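Side-chain contact in amine oxidase (Emericella nidulans, PDB 3PGB), which probably oxidises primary amines to aldehydes, using a bound copper ion and a topaquinone cofactor formed from one of its own tyrosines: residues W237-N242 / S510-N515. Numbering follows the deposited sequence.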
ATOM      1  N   TRP A 237     -27.409  25.042  11.132  1.00 21.40           N
ATOM      2  CA  TRP A 237     -28.032  23.867  11.735  1.00 20.73           C
ATOM      3  C   TRP A 237     -27.118  23.442  12.877  1.00 20.77           C
ATOM      4  O   TRP A 237     -25.943  23.149  12.649  1.00 20.65           O
ATOM      5  CB  TRP A 237     -28.136  22.723  10.726  1.00 20.59           C
ATOM      6  CG  TRP A 237     -29.447  22.619   9.996  1.00 19.53           C
ATOM      7  CD1 TRP A 237     -29.681  22.902   8.682  1.00 17.87           C
ATOM      8  CD2 TRP A 237     -30.694  22.161  10.534  1.00 19.03           C
ATOM      9  NE1 TRP A 237     -30.991  22.661   8.372  1.00 17.49           N
ATOM     10  CE2 TRP A 237     -31.638  22.204   9.488  1.00 18.21           C
ATOM     11  CE3 TRP A 237     -31.106  21.728  11.801  1.00 18.95           C
ATOM     12  CZ2 TRP A 237     -32.971  21.832   9.668  1.00 18.36           C
ATOM     13  CZ3 TRP A 237     -32.434  21.360  11.980  1.00 18.89           C
ATOM     14  CH2 TRP A 237     -33.349  21.414  10.918  1.00 18.54           C
ATOM     15  N   ASP A 238     -27.640  23.415  14.098  1.00 20.72           N
ATOM     16  CA  ASP A 238     -26.837  23.065  15.266  1.00 20.82           C
ATOM     17  C   ASP A 238     -27.435  21.896  16.031  1.00 21.03           C
ATOM     18  O   ASP A 238     -28.620  21.591  15.902  1.00 20.98           O
ATOM     19  CB  ASP A 238     -26.694  24.266  16.197  1.00 20.94           C
ATOM     20  CG  ASP A 238     -25.971  25.422  15.544  1.00 20.86           C
ATOM     21  OD1 ASP A 238     -24.749  25.314  15.327  1.00 21.26           O
ATOM     22  OD2 ASP A 238     -26.623  26.442  15.250  1.00 20.97           O
ATOM     23  N   MET A 239     -26.598  21.266  16.845  1.00 21.31           N
ATOM     24  CA  MET A 239     -26.966  20.070  17.590  1.00 21.53           C
ATOM     25  C   MET A 239     -26.443  20.183  19.016  1.00 21.33           C
ATOM     26  O   MET A 239     -25.422  20.825  19.256  1.00 21.37           O
ATOM     27  CB  MET A 239     -26.347  18.855  16.909  1.00 21.59           C
ATOM     28  CG  MET A 239     -26.876  17.513  17.353  1.00 22.85           C
ATOM     29  SD  MET A 239     -25.788  16.207  16.745  1.00 26.77           S
ATOM     30  CE  MET A 239     -26.853  14.795  16.877  1.00 25.43           C
ATOM     31  N   PHE A 240     -27.138  19.560  19.960  1.00 21.10           N
ATOM     32  CA  PHE A 240     -26.610  19.419  21.309  1.00 21.12           C
ATOM     33  C   PHE A 240     -25.626  18.241  21.353  1.00 21.29           C
ATOM     34  O   PHE A 240     -25.859  17.213  20.724  1.00 20.96           O
ATOM     35  CB  PHE A 240     -27.740  19.223  22.322  1.00 21.14           C
ATOM     36  CG  PHE A 240     -28.523  20.478  22.603  1.00 21.23           C
ATOM     37  CD1 PHE A 240     -28.252  21.241  23.732  1.00 21.25           C
ATOM     38  CD2 PHE A 240     -29.524  20.901  21.734  1.00 21.04           C
ATOM     39  CE1 PHE A 240     -28.965  22.398  23.997  1.00 21.21           C
ATOM     40  CE2 PHE A 240     -30.240  22.061  21.988  1.00 21.19           C
ATOM     41  CZ  PHE A 240     -29.965  22.807  23.126  1.00 21.43           C
ATOM     42  N   TRP A 241     -24.517  18.416  22.072  1.00 21.58           N
ATOM     43  CA  TRP A 241     -23.577  17.326  22.350  1.00 21.99           C
ATOM     44  C   TRP A 241     -23.389  17.182  23.853  1.00 22.30           C
ATOM     45  O   TRP A 241     -23.519  18.159  24.588  1.00 22.38           O
ATOM     46  CB  TRP A 241     -22.210  17.602  21.726  1.00 21.87           C
ATOM     47  CG  TRP A 241     -22.223  17.883  20.268  1.00 21.63           C
ATOM     48  CD1 TRP A 241     -22.669  19.016  19.655  1.00 21.64           C
ATOM     49  CD2 TRP A 241     -21.734  17.029  19.231  1.00 21.38           C
ATOM     50  NE1 TRP A 241     -22.500  18.915  18.294  1.00 21.53           N
ATOM     51  CE2 TRP A 241     -21.925  17.706  18.009  1.00 21.64           C
ATOM     52  CE3 TRP A 241     -21.157  15.755  19.215  1.00 21.39           C
ATOM     53  CZ2 TRP A 241     -21.557  17.149  16.784  1.00 21.72           C
ATOM     54  CZ3 TRP A 241     -20.793  15.202  17.999  1.00 21.08           C
ATOM     55  CH2 TRP A 241     -20.997  15.896  16.802  1.00 21.68           C
ATOM     56  N   ASN A 242     -23.073  15.971  24.301  1.00 22.81           N
ATOM     57  CA  ASN A 242     -22.613  15.756  25.679  1.00 23.32           C
ATOM     58  C   ASN A 242     -21.142  16.134  25.814  1.00 23.87           C
ATOM     59  O   ASN A 242     -20.362  15.959  24.886  1.00 23.78           O
ATOM     60  CB  ASN A 242     -22.814  14.295  26.127  1.00 23.17           C
ATOM     61  CG  ASN A 242     -23.858  14.149  27.229  1.00 22.64           C
ATOM     62  OD1 ASN A 242     -24.093  15.076  28.009  1.00 22.11           O
ATOM     63  ND2 ASN A 242     -24.477  12.970  27.305  1.00 20.50           N
ATOM     64  N   SER A 510     -18.810  11.862  15.164  1.00 16.25           N
ATOM     65  CA  SER A 510     -19.864  10.867  15.271  1.00 16.31           C
ATOM     66  C   SER A 510     -21.194  11.399  14.755  1.00 16.00           C
ATOM     67  O   SER A 510     -21.296  12.555  14.355  1.00 16.26           O
ATOM     68  CB  SER A 510     -19.987  10.470  16.742  1.00 16.38           C
ATOM     69  OG  SER A 510     -20.911   9.432  16.938  1.00 18.53           O
ATOM     70  N   ALA A 511     -22.205  10.537  14.749  1.00 15.80           N
ATOM     71  CA  ALA A 511     -23.571  10.921  14.407  1.00 15.63           C
ATOM     72  C   ALA A 511     -24.531  10.203  15.343  1.00 15.58           C
ATOM     73  O   ALA A 511     -24.261   9.077  15.761  1.00 15.68           O
ATOM     74  CB  ALA A 511     -23.878  10.566  12.961  1.00 15.61           C
ATOM     75  N   TYR A 512     -25.641  10.855  15.681  1.00 15.55           N
ATOM     76  CA  TYR A 512     -26.660  10.239  16.533  1.00 15.36           C
ATOM     77  C   TYR A 512     -27.299   9.077  15.788  1.00 15.44           C
ATOM     78  O   TYR A 512     -27.523   9.155  14.579  1.00 15.71           O
ATOM     79  CB  TYR A 512     -27.723  11.262  16.954  1.00 15.33           C
ATOM     80  CG  TYR A 512     -28.552  10.827  18.146  1.00 14.50           C
ATOM     81  CD1 TYR A 512     -27.981  10.723  19.416  1.00 14.26           C
ATOM     82  CD2 TYR A 512     -29.900  10.530  18.009  1.00 13.94           C
ATOM     83  CE1 TYR A 512     -28.736  10.327  20.516  1.00 13.79           C
ATOM     84  CE2 TYR A 512     -30.662  10.129  19.096  1.00 14.38           C
ATOM     85  CZ  TYR A 512     -30.076  10.036  20.346  1.00 14.30           C
ATOM     86  OH  TYR A 512     -30.834   9.643  21.414  1.00 13.95           O
ATOM     87  N   TYR A 513     -27.586   7.998  16.509  1.00 15.68           N
ATOM     88  CA  TYR A 513     -28.006   6.738  15.880  1.00 15.50           C
ATOM     89  C   TYR A 513     -29.374   6.832  15.226  1.00 15.74           C
ATOM     90  O   TYR A 513     -29.615   6.196  14.199  1.00 15.89           O
ATOM     91  CB  TYR A 513     -28.015   5.596  16.898  1.00 15.36           C
ATOM     92  CG  TYR A 513     -29.294   5.467  17.702  1.00 15.42           C
ATOM     93  CD1 TYR A 513     -30.235   4.488  17.393  1.00 15.63           C
ATOM     94  CD2 TYR A 513     -29.564   6.324  18.770  1.00 15.62           C
ATOM     95  CE1 TYR A 513     -31.413   4.363  18.125  1.00 16.02           C
ATOM     96  CE2 TYR A 513     -30.737   6.205  19.514  1.00 15.72           C
ATOM     97  CZ  TYR A 513     -31.656   5.225  19.186  1.00 15.97           C
ATOM     98  OH  TYR A 513     -32.814   5.103  19.913  1.00 15.24           O
ATOM     99  N   ALA A 514     -30.258   7.632  15.823  1.00 15.81           N
ATOM    100  CA  ALA A 514     -31.680   7.590  15.512  1.00 15.90           C
ATOM    101  C   ALA A 514     -31.949   7.810  14.031  1.00 15.90           C
ATOM    102  O   ALA A 514     -31.636   8.861  13.487  1.00 15.76           O
ATOM    103  CB  ALA A 514     -32.442   8.616  16.354  1.00 16.04           C
ATOM    104  N   ASN A 515     -32.501   6.785  13.384  1.00 16.08           N
ATOM    105  CA  ASN A 515     -32.964   6.875  12.003  1.00 16.32           C
ATOM    106  C   ASN A 515     -31.852   7.123  10.979  1.00 16.60           C
ATOM    107  O   ASN A 515     -32.125   7.590   9.870  1.00 16.58           O
ATOM    108  CB  ASN A 515     -34.026   7.968  11.871  1.00 16.39           C
ATOM    109  CG  ASN A 515     -34.987   7.982  13.037  1.00 16.51           C
ATOM    110  OD1 ASN A 515     -35.742   7.028  13.243  1.00 16.58           O
ATOM    111  ND2 ASN A 515     -34.951   9.055  13.821  1.00 15.46           N
TER
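Met239 of strand 235-242 points at Tyr512 in the short strand 511-512, while only the far end of the Trp241 indole approaches Ser510, just before that strand. The two backbones stay well separated, with Trp241 CA 9.7 Å from Tyr512 CA, and share no hydrogen bond; side chains bridge the interval. Strand 235-242 bonds instead to its sheet neighbours, Met239 with Trp222 and Asp238 with Leu260. Met239 makes the closest contact. Its CG lies anti to the backbone N (chi1 -167°) and the chain beyond stays extended, which carries the methyl across to Tyr512, where CE meets CB at 3.6 Å. The two side chains cross at about a right angle, with the methyl at the base of the tyrosine ring. A long, unbranched, apolar residue suits this buried span. Tyr512 touches Leu302, and its OH hydrogen-bonds to Lys303 O, which satisfies the polar end. The broad Trp241 indole takes Met239 SD 4.2 Å above its plane, toward the rim, and also stacks with Trp222; its CH2 comes obliquely to 4.2 Å from Ser510 O, a loose contact. Ser510 is small, and its hydroxyl bonds to Ser528 O. Side chains of the five-stranded antiparallel sheet thus pack against 511-512, an edge strand of a small three-stranded antiparallel sheet in the copper amine oxidase enzyme domain.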